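Local coordinates for hypothetical protein PAE2307 (Pyrobaculum aerophilum, PDB 2GL0), which is of unknown function but binds adenosine and belongs to the adenosine-specific kinase family, so it may act on adenosine, at residues 18-23 with 115-120; 27-32 with 60-65; 121-126 with 133-138. All blocks are in the same frame, centred on the assembly; numbering follows the deposited sequence.

All three contacts are buried, at different depths. The centre of contact 1 lies about 6 Å from that of the chain, the centre of contact 3 about 13 Å and of contact 2 about 15 Å. Contacts 1 and 2 share the five-stranded sheet: contact 1 pairs outermost strand 111-116 with strand 19-25, and contact 2 sets a turn and helix start against strand 60-65, outermost on the other side within the chain. Contact 3, a hairpin in the three-stranded sheet, touches contact 1 through L120 and I23. Contacts 1 and 3 are each held by backbone hydrogen bonds. Contact 2 has none and rests on aliphatic groups, its charged ends answered by other residues. Contacts 1 and 2 border adenosines.

Contact 1 of 3, residues 18-23 with 115-120; sequences GTNVII and ATANPL. With ADN (adenosine), chain J.
The carbonyl oxygen of T116 receives V21 N at 2.9 Å in an almost straight bond (175°), and N20 CA comes within 3.5 Å of the same oxygen. T116 N answers with a bond of 3.1 Å to V21 O, which closes the hydrogen-bonded pair of the antiparallel ladder between strands 19-25 and 111-116. The next pair, I22 with A115, is non-hydrogen-bonded; A115 CA sends a C-H toward V21 O, and I22 CG1 rests on the A115 methyl, on the side of the sheet that helix 100-104 covers. On the face of V21 and T116 the chain returns after the strand end, and L120 packs against that face: its CD2 lies 3.6 Å from V21 CG1 and meets I23 CD1 tip to tip at 4.0 Å. With L120 CG trans to the backbone N (chi1 178°), the branch is extended toward that pair.

Beyond T116 the strand gives way to an ST turn, in which T116 OG1 accepts N118 N at 2.9 Å and is also hydrogen-bonded to D139. The turn leaves A117 N directed at the ribose, where it donates to O3' of adenosine at 2.9 Å. N20 brings its amide end to the same sugar, with ND2 2.6 Å from O2', and Y165 OH is also hydrogen-bonded to the nucleoside. The 2' and 3' hydroxyls thus meet groups from both segments, N20 from its strand and A117 from the turn, consistent with sugar recognition that relies partly on the backbone shape the T116 turn helps to set.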
loop_
_atom_site.group_PDB
_atom_site.type_symbol
_atom_site.label_atom_id
_atom_site.label_comp_id
_atom_site.label_asym_id
_atom_site.label_seq_id
_atom_site.Cartn_x
_atom_site.Cartn_y
_atom_site.Cartn_z
ATOM N N GLY A 18 19.581 18.072 -13.713
ATOM C CA GLY A 18 19.857 16.695 -13.345
ATOM C C GLY A 18 19.418 16.229 -11.956
ATOM O O GLY A 18 19.193 15.061 -11.790
ATOM N N THR A 19 19.365 17.100 -10.949
ATOM C CA THR A 19 18.693 16.784 -9.684
ATOM C C THR A 19 17.119 16.991 -9.706
ATOM O O THR A 19 16.595 17.760 -10.575
ATOM C CB THR A 19 19.265 17.610 -8.515
ATOM O OG1 THR A 19 18.821 18.970 -8.636
ATOM C CG2 THR A 19 20.704 17.597 -8.527
ATOM N N ASN A 20 16.423 16.299 -8.774
ATOM C CA ASN A 20 15.110 16.682 -8.275
ATOM C C ASN A 20 15.135 16.730 -6.758
ATOM O O ASN A 20 16.044 16.146 -6.138
ATOM C CB ASN A 20 14.060 15.671 -8.580
ATOM C CG ASN A 20 13.857 15.555 -9.950
ATOM O OD1 ASN A 20 14.759 15.055 -10.682
ATOM N ND2 ASN A 20 12.726 16.032 -10.406
ATOM N N VAL A 21 14.144 17.458 -6.203
ATOM C CA VAL A 21 13.990 17.680 -4.768
ATOM C C VAL A 21 12.665 17.080 -4.336
ATOM O O VAL A 21 11.714 17.060 -5.082
ATOM C CB VAL A 21 14.143 19.175 -4.382
ATOM C CG1 VAL A 21 13.001 19.920 -4.820
ATOM C CG2 VAL A 21 14.419 19.356 -2.835
ATOM N N ILE A 22 12.682 16.415 -3.194
ATOM C CA ILE A 22 11.497 15.902 -2.540
ATOM C C ILE A 22 11.519 16.487 -1.122
ATOM O O ILE A 22 12.529 16.384 -0.424
ATOM C CB ILE A 22 11.465 14.357 -2.514
ATOM C CG1 ILE A 22 11.571 13.772 -3.960
ATOM C CG2 ILE A 22 10.220 13.881 -1.697
ATOM C CD1 ILE A 22 11.666 12.339 -4.044
ATOM N N ILE A 23 10.459 17.216 -0.762
ATOM C CA ILE A 23 10.406 17.885 0.534
ATOM C C ILE A 23 9.202 17.419 1.341
ATOM O O ILE A 23 8.144 17.366 0.814
ATOM C CB ILE A 23 10.402 19.398 0.416
ATOM C CG1 ILE A 23 11.556 19.838 -0.436
ATOM C CG2 ILE A 23 10.468 20.096 1.872
ATOM C CD1 ILE A 23 11.743 21.371 -0.568
ATOM N N ALA A 115 7.382 17.322 -5.037
ATOM C CA ALA A 115 8.394 16.539 -5.793
ATOM C C ALA A 115 8.612 17.142 -7.138
ATOM O O ALA A 115 7.711 17.113 -7.978
ATOM C CB ALA A 115 8.034 15.030 -5.871
ATOM N N THR A 116 9.800 17.727 -7.372
ATOM C CA THR A 116 9.971 18.587 -8.559
ATOM C C THR A 116 11.400 18.982 -8.855
ATOM O O THR A 116 12.298 18.766 -8.034
ATOM C CB THR A 116 9.056 19.819 -8.504
ATOM O OG1 THR A 116 8.877 20.414 -9.830
ATOM C CG2 THR A 116 9.582 20.794 -7.519
ATOM N N ALA A 117 11.585 19.440 -10.105
ATOM C CA ALA A 117 12.763 20.156 -10.620
ATOM C C ALA A 117 12.374 21.584 -11.070
ATOM O O ALA A 117 13.198 22.284 -11.626
ATOM C CB ALA A 117 13.346 19.397 -11.842
ATOM N N ASN A 118 11.099 21.970 -10.944
ATOM C CA ASN A 118 10.628 23.335 -11.306
ATOM C C ASN A 118 11.169 24.387 -10.344
ATOM O O ASN A 118 11.551 24.018 -9.178
ATOM C CB ASN A 118 9.138 23.387 -11.186
ATOM C CG ASN A 118 8.463 22.648 -12.297
ATOM O OD1 ASN A 118 9.120 22.293 -13.260
ATOM N ND2 ASN A 118 7.160 22.375 -12.167
ATOM N N PRO A 119 11.231 25.680 -10.794
ATOM C CA PRO A 119 11.426 26.750 -9.790
ATOM C C PRO A 119 10.519 26.439 -8.637
ATOM O O PRO A 119 9.330 26.050 -8.868
ATOM C CB PRO A 119 11.028 28.013 -10.545
ATOM C CG PRO A 119 11.612 27.704 -12.017
ATOM C CD PRO A 119 11.183 26.215 -12.193
ATOM N N LEU A 120 11.039 26.545 -7.414
ATOM C CA LEU A 120 10.278 26.094 -6.254
ATOM C C LEU A 120 10.506 27.016 -5.114
ATOM O O LEU A 120 11.653 27.331 -4.813
ATOM C CB LEU A 120 10.686 24.654 -5.840
ATOM C CG LEU A 120 10.038 23.994 -4.598
ATOM C CD1 LEU A 120 8.576 23.706 -4.663
ATOM C CD2 LEU A 120 10.792 22.687 -4.261
HETATM O "O5'" ADN J . 6.870 18.794 -14.476
HETATM C "C5'" ADN J . 8.247 18.573 -14.498
HETATM C "C4'" ADN J . 8.472 17.691 -13.289
HETATM O "O4'" ADN J . 8.184 16.338 -13.592
HETATM C "C3'" ADN J . 9.925 17.725 -13.320
HETATM O "O3'" ADN J . 10.181 18.871 -12.560
HETATM C "C2'" ADN J . 10.386 16.380 -12.794
HETATM O "O2'" ADN J . 10.345 16.312 -11.372
HETATM C "C1'" ADN J . 9.310 15.486 -13.372
HETATM N N9 ADN J . 9.710 14.870 -14.671
HETATM C C8 ADN J . 10.048 15.559 -15.818
HETATM N N7 ADN J . 10.379 14.700 -16.832
HETATM C C5 ADN J . 10.259 13.430 -16.389
HETATM C C6 ADN J . 10.464 12.040 -16.961
HETATM N N6 ADN J . 10.870 11.799 -18.257
HETATM N N1 ADN J . 10.236 10.983 -16.113
HETATM C C2 ADN J . 9.844 11.201 -14.839
HETATM N N3 ADN J . 9.631 12.399 -14.269
HETATM C C4 ADN J . 9.825 13.551 -14.953
#

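Contact 2 of 3, residues 27-32 with 60-65; sequences HFIKTV and LVRHEA. With ADN (adenosine), chain G.
An adenosine-binding loop runs into helix 31-40 through a type I turn from F28 to T31, and this turn lays I29 and V32 against R62 of strand 60-65, outermost in its sheet within the chain. I29 CD1 sits over one face of the R62 guanidinium, 3.3 Å above its plane and toward the rim, coming nearest to NE at 3.4 Å. L60 CD1 covers the opposite face, so the flat group lies between two methyls. A bend at chi2 (-68°) folds the arginine chain back, and CG and CD also touch I29 CD1. Its ends are taken by carboxylates: NH2 by E54 and NH1 by E147 of the third subunit.

V32 packs nearer the backbone of the same residue. Its CG1 approaches R62 O at 3.2 Å and lies 3.7 Å from R62 CB, while CG2 also touches that CB. E64 touches V32 through the CG of its chain, 3.9 Å from V32 O; its carboxylate pairs with R152 and R155 of the third subunit. At the first residue of the turn, the adenine lies over one face of the F28 ring, with C4 3.3 Å above the plane, and the H27 ring presents its edge to the ribose, CD2 3.4 Å from adenosine O2'.

Strand 60-65 pairs with strand 47-53, whose F52 also touches V32 and T31. V61 points away from the turn and reaches C78 of helix 68-81, so helices 31-40 and 68-81 lie on opposite faces of this strand, while L60 and V61 continue the sheet as a parallel ladder with the third subunit.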
loop_
_atom_site.group_PDB
_atom_site.type_symbol
_atom_site.label_atom_id
_atom_site.label_comp_id
_atom_site.label_asym_id
_atom_site.label_seq_id
_atom_site.Cartn_x
_atom_site.Cartn_y
_atom_site.Cartn_z
ATOM N N HIS A 27 8.821 12.446 11.572
ATOM C CA HIS A 27 8.939 12.542 13.034
ATOM C C HIS A 27 9.859 11.355 13.412
ATOM O O HIS A 27 10.012 10.380 12.626
ATOM C CB HIS A 27 7.588 12.398 13.756
ATOM C CG HIS A 27 7.093 10.977 13.892
ATOM N ND1 HIS A 27 6.567 10.250 12.838
ATOM C CD2 HIS A 27 7.023 10.157 14.980
ATOM C CE1 HIS A 27 6.218 9.040 13.261
ATOM N NE2 HIS A 27 6.470 8.966 14.557
ATOM N N PHE A 28 10.463 11.447 14.598
ATOM C CA PHE A 28 11.366 10.438 15.124
ATOM C C PHE A 28 12.638 10.427 14.282
ATOM O O PHE A 28 12.607 10.673 13.063
ATOM C CB PHE A 28 10.727 9.050 15.210
ATOM C CG PHE A 28 11.576 8.031 15.957
ATOM C CD1 PHE A 28 12.207 8.372 17.150
ATOM C CD2 PHE A 28 11.746 6.727 15.454
ATOM C CE1 PHE A 28 12.996 7.427 17.841
ATOM C CE2 PHE A 28 12.502 5.776 16.145
ATOM C CZ PHE A 28 13.143 6.125 17.327
ATOM N N ILE A 29 13.734 10.113 14.964
ATOM C CA ILE A 29 15.049 10.094 14.433
ATOM C C ILE A 29 15.364 8.987 13.431
ATOM O O ILE A 29 16.251 9.184 12.582
ATOM C CB ILE A 29 16.099 10.123 15.568
ATOM C CG1 ILE A 29 17.503 10.238 14.961
ATOM C CG2 ILE A 29 16.056 8.871 16.515
ATOM C CD1 ILE A 29 18.143 11.535 15.196
ATOM N N LYS A 30 14.651 7.856 13.481
ATOM C CA LYS A 30 14.874 6.767 12.501
ATOM C C LYS A 30 14.488 7.113 11.038
ATOM O O LYS A 30 14.801 6.364 10.101
ATOM C CB LYS A 30 14.159 5.498 12.911
ATOM C CG LYS A 30 14.659 4.258 12.219
ATOM C CD LYS A 30 14.233 3.007 13.024
ATOM C CE LYS A 30 12.764 2.985 13.368
ATOM N NZ LYS A 30 12.019 2.525 12.173
ATOM N N THR A 31 13.799 8.235 10.865
ATOM C CA THR A 31 13.482 8.827 9.572
ATOM C C THR A 31 14.691 8.922 8.684
ATOM O O THR A 31 14.536 8.597 7.496
ATOM C CB THR A 31 12.926 10.350 9.706
ATOM O OG1 THR A 31 11.736 10.366 10.465
ATOM C CG2 THR A 31 12.658 11.005 8.375
ATOM N N VAL A 32 15.863 9.411 9.173
ATOM C CA VAL A 32 17.063 9.483 8.214
ATOM C C VAL A 32 17.552 8.126 7.665
ATOM O O VAL A 32 18.040 8.027 6.493
ATOM C CB VAL A 32 18.352 10.340 8.632
ATOM C CG1 VAL A 32 18.104 11.748 8.548
ATOM C CG2 VAL A 32 18.866 10.011 9.988
ATOM N N LEU A 60 19.556 18.384 16.149
ATOM C CA LEU A 60 20.501 18.448 14.992
ATOM C C LEU A 60 19.835 18.079 13.662
ATOM O O LEU A 60 18.901 17.308 13.656
ATOM C CB LEU A 60 21.757 17.594 15.230
ATOM C CG LEU A 60 22.559 17.941 16.473
ATOM C CD1 LEU A 60 23.242 16.722 16.963
ATOM C CD2 LEU A 60 23.537 19.018 16.095
ATOM N N VAL A 61 20.259 18.720 12.566
ATOM C CA VAL A 61 19.984 18.291 11.222
ATOM C C VAL A 61 20.851 16.993 10.990
ATOM O O VAL A 61 22.067 17.026 10.885
ATOM C CB VAL A 61 20.368 19.410 10.216
ATOM C CG1 VAL A 61 20.136 18.943 8.760
ATOM C CG2 VAL A 61 19.667 20.713 10.497
ATOM N N ARG A 62 20.156 15.865 10.897
ATOM C CA ARG A 62 20.666 14.508 10.622
ATOM C C ARG A 62 20.706 14.184 9.123
ATOM O O ARG A 62 19.781 14.517 8.393
ATOM C CB ARG A 62 19.729 13.531 11.295
ATOM C CG ARG A 62 19.346 13.900 12.680
ATOM C CD ARG A 62 20.593 13.781 13.563
ATOM N NE ARG A 62 20.391 14.016 14.979
ATOM C CZ ARG A 62 21.161 13.492 15.938
ATOM N NH1 ARG A 62 22.207 12.705 15.655
ATOM N NH2 ARG A 62 20.878 13.753 17.200
ATOM N N HIS A 63 21.782 13.570 8.637
ATOM C CA HIS A 63 21.976 13.464 7.173
ATOM C C HIS A 63 22.546 12.141 6.809
ATOM O O HIS A 63 23.364 11.591 7.560
ATOM C CB HIS A 63 22.862 14.616 6.568
ATOM C CG HIS A 63 24.164 14.860 7.298
ATOM N ND1 HIS A 63 25.391 14.448 6.815
ATOM C CD2 HIS A 63 24.432 15.544 8.441
ATOM C CE1 HIS A 63 26.353 14.828 7.649
ATOM N NE2 HIS A 63 25.798 15.506 8.639
ATOM N N GLU A 64 22.138 11.613 5.665
ATOM C CA GLU A 64 22.837 10.478 5.090
ATOM C C GLU A 64 23.052 10.822 3.625
ATOM O O GLU A 64 22.259 11.595 3.073
ATOM C CB GLU A 64 21.983 9.211 5.222
ATOM C CG GLU A 64 21.904 8.688 6.635
ATOM C CD GLU A 64 23.253 8.121 7.174
ATOM O OE1 GLU A 64 24.230 7.876 6.371
ATOM O OE2 GLU A 64 23.301 7.932 8.429
ATOM N N ALA A 65 24.071 10.264 2.973
ATOM C CA ALA A 65 24.288 10.637 1.555
ATOM C C ALA A 65 25.194 9.677 0.852
ATOM O O ALA A 65 25.992 8.972 1.514
ATOM C CB ALA A 65 24.887 12.045 1.437
HETATM O "O5'" ADN G . 11.294 12.988 17.646
HETATM C "C5'" ADN G . 10.984 12.275 18.827
HETATM C "C4'" ADN G . 9.563 11.897 18.482
HETATM O "O4'" ADN G . 9.609 10.647 17.809
HETATM C "C3'" ADN G . 8.709 11.639 19.695
HETATM O "O3'" ADN G . 7.922 12.793 19.800
HETATM C "C2'" ADN G . 7.907 10.381 19.367
HETATM O "O2'" ADN G . 6.950 10.591 18.374
HETATM C "C1'" ADN G . 8.783 9.664 18.457
HETATM N N9 ADN G . 9.610 8.724 19.216
HETATM C C8 ADN G . 10.493 9.010 20.194
HETATM N N7 ADN G . 11.074 7.871 20.648
HETATM C C5 ADN G . 10.552 6.846 19.960
HETATM C C6 ADN G . 10.730 5.380 19.974
HETATM N N6 ADN G . 11.636 4.762 20.818
HETATM N N1 ADN G . 9.955 4.704 19.061
HETATM C C2 ADN G . 9.071 5.320 18.220
HETATM N N3 ADN G . 8.856 6.623 18.147
HETATM C C4 ADN G . 9.582 7.407 18.990
#

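Contact 3 of 3, residues 121-126 with 133-138; sequences KVIVAE and GVVGVV
A125 and V135 make the tight end of this pairing, the A125 methyl pressed to 3.4 Å from V135 CG1, closer than ordinary van der Waals contact. V135 fills this side with its other branch as well, for CG2 lies 3.7 Å from I123 CG2, the two side chains crossing at about a right angle. I123 CG1 is trans to its carbonyl carbon (chi1 -45°), which carries CD1 on along the strands to V138 CG2 at 4.0 Å. Cutting this isoleucine back to an alanine is likely to leave V135 CG2 and V138 CG2 without the branches they pack on and to open a gap along this face, which in the assembly also meets A125 of the second subunit.

The other face holds V122 between V134 and V137: CG1 meets V134 CG1 at 3.9 Å and CG2 meets V137 CG1 at 4.0 Å. F113 of strand 111-116 packs on V134 and V137 there.

By contrast, K121 itself is partly exposed and more loosely packed. Only its CB approaches V138 CB, and the chain then leads away to a salt bridge between NZ and D12 of strand 7-13. The backbone is well tied even here, K121 O accepting V138 N at 2.7 Å.

The register slips by one in the middle. I123 N donates to G136 O at 2.8 Å while I123 O takes V135 N, so V135 and G136 both stand opposite one residue: a classic beta bulge in the antiparallel hairpin of strands 120-128 and 131-139.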
loop_
_atom_site.group_PDB
_atom_site.type_symbol
_atom_site.label_atom_id
_atom_site.label_comp_id
_atom_site.label_asym_id
_atom_site.label_seq_id
_atom_site.Cartn_x
_atom_site.Cartn_y
_atom_site.Cartn_z
ATOM N N LYS A 121 9.411 27.397 -4.445
ATOM C CA LYS A 121 9.454 28.183 -3.183
ATOM C C LYS A 121 8.682 27.491 -2.027
ATOM O O LYS A 121 7.547 26.987 -2.256
ATOM C CB LYS A 121 8.917 29.614 -3.405
ATOM C CG LYS A 121 9.781 30.435 -4.320
ATOM C CD LYS A 121 9.696 31.869 -3.843
ATOM C CE LYS A 121 10.115 32.870 -4.951
ATOM N NZ LYS A 121 11.328 32.393 -5.714
ATOM N N VAL A 122 9.317 27.476 -0.822
ATOM C CA VAL A 122 8.747 26.894 0.445
ATOM C C VAL A 122 8.377 28.058 1.267
ATOM O O VAL A 122 9.188 28.997 1.415
ATOM C CB VAL A 122 9.713 26.009 1.270
ATOM C CG1 VAL A 122 9.056 25.524 2.548
ATOM C CG2 VAL A 122 10.075 24.852 0.441
ATOM N N ILE A 123 7.117 28.008 1.744
ATOM C CA ILE A 123 6.596 29.019 2.554
ATOM C C ILE A 123 6.626 28.525 4.001
ATOM O O ILE A 123 5.955 27.555 4.377
ATOM C CB ILE A 123 5.142 29.426 2.156
ATOM C CG1 ILE A 123 4.997 29.578 0.639
ATOM C CG2 ILE A 123 4.747 30.791 2.895
ATOM C CD1 ILE A 123 3.543 29.781 0.173
ATOM N N VAL A 124 7.406 29.229 4.818
ATOM C CA VAL A 124 7.515 28.898 6.247
ATOM C C VAL A 124 6.856 29.967 7.105
ATOM O O VAL A 124 6.968 31.182 6.845
ATOM C CB VAL A 124 8.991 28.686 6.641
ATOM C CG1 VAL A 124 9.145 28.209 8.048
ATOM C CG2 VAL A 124 9.622 27.659 5.701
ATOM N N ALA A 125 6.202 29.490 8.160
ATOM C CA ALA A 125 5.619 30.328 9.197
ATOM C C ALA A 125 6.484 30.249 10.416
ATOM O O ALA A 125 6.689 29.176 10.953
ATOM C CB ALA A 125 4.264 29.887 9.530
ATOM N N GLU A 126 6.992 31.390 10.869
ATOM C CA GLU A 126 7.643 31.467 12.166
ATOM C C GLU A 126 6.648 32.127 13.114
ATOM O O GLU A 126 6.196 33.237 12.849
ATOM C CB GLU A 126 8.921 32.297 12.045
ATOM C CG GLU A 126 9.646 32.475 13.341
ATOM C CD GLU A 126 11.111 32.786 13.140
ATOM O OE1 GLU A 126 11.811 32.014 12.438
ATOM O OE2 GLU A 126 11.561 33.803 13.686
ATOM N N GLY A 133 7.042 26.132 11.075
ATOM C CA GLY A 133 6.494 25.022 10.287
ATOM C C GLY A 133 6.231 25.459 8.813
ATOM O O GLY A 133 6.125 26.673 8.523
ATOM N N VAL A 134 6.101 24.458 7.911
ATOM C CA VAL A 134 5.838 24.668 6.498
ATOM C C VAL A 134 4.362 24.917 6.262
ATOM O O VAL A 134 3.507 24.104 6.705
ATOM C CB VAL A 134 6.346 23.477 5.633
ATOM C CG1 VAL A 134 6.004 23.706 4.102
ATOM C CG2 VAL A 134 7.854 23.260 5.896
ATOM N N VAL A 135 4.032 26.067 5.665
ATOM C CA VAL A 135 2.642 26.311 5.323
ATOM C C VAL A 135 2.253 25.952 3.890
ATOM O O VAL A 135 1.063 25.844 3.612
ATOM C CB VAL A 135 2.061 27.756 5.766
ATOM C CG1 VAL A 135 2.648 28.211 7.070
ATOM C CG2 VAL A 135 2.240 28.793 4.749
ATOM N N GLY A 136 3.212 25.790 2.987
ATOM C CA GLY A 136 2.919 25.481 1.601
ATOM C C GLY A 136 4.184 25.590 0.735
ATOM O O GLY A 136 5.240 25.919 1.259
ATOM N N VAL A 137 4.047 25.302 -0.564
ATOM C CA VAL A 137 5.055 25.485 -1.584
ATOM C C VAL A 137 4.418 26.169 -2.775
ATOM O O VAL A 137 3.177 26.300 -2.858
ATOM C CB VAL A 137 5.761 24.171 -2.040
ATOM C CG1 VAL A 137 6.496 23.474 -0.823
ATOM C CG2 VAL A 137 4.762 23.205 -2.667
ATOM N N VAL A 138 5.297 26.704 -3.636
ATOM C CA VAL A 138 4.945 27.330 -4.894
ATOM C C VAL A 138 5.789 26.527 -5.858
ATOM O O VAL A 138 6.989 26.693 -5.922
ATOM C CB VAL A 138 5.265 28.814 -4.891
ATOM C CG1 VAL A 138 4.794 29.362 -6.126
ATOM C CG2 VAL A 138 4.521 29.544 -3.702
#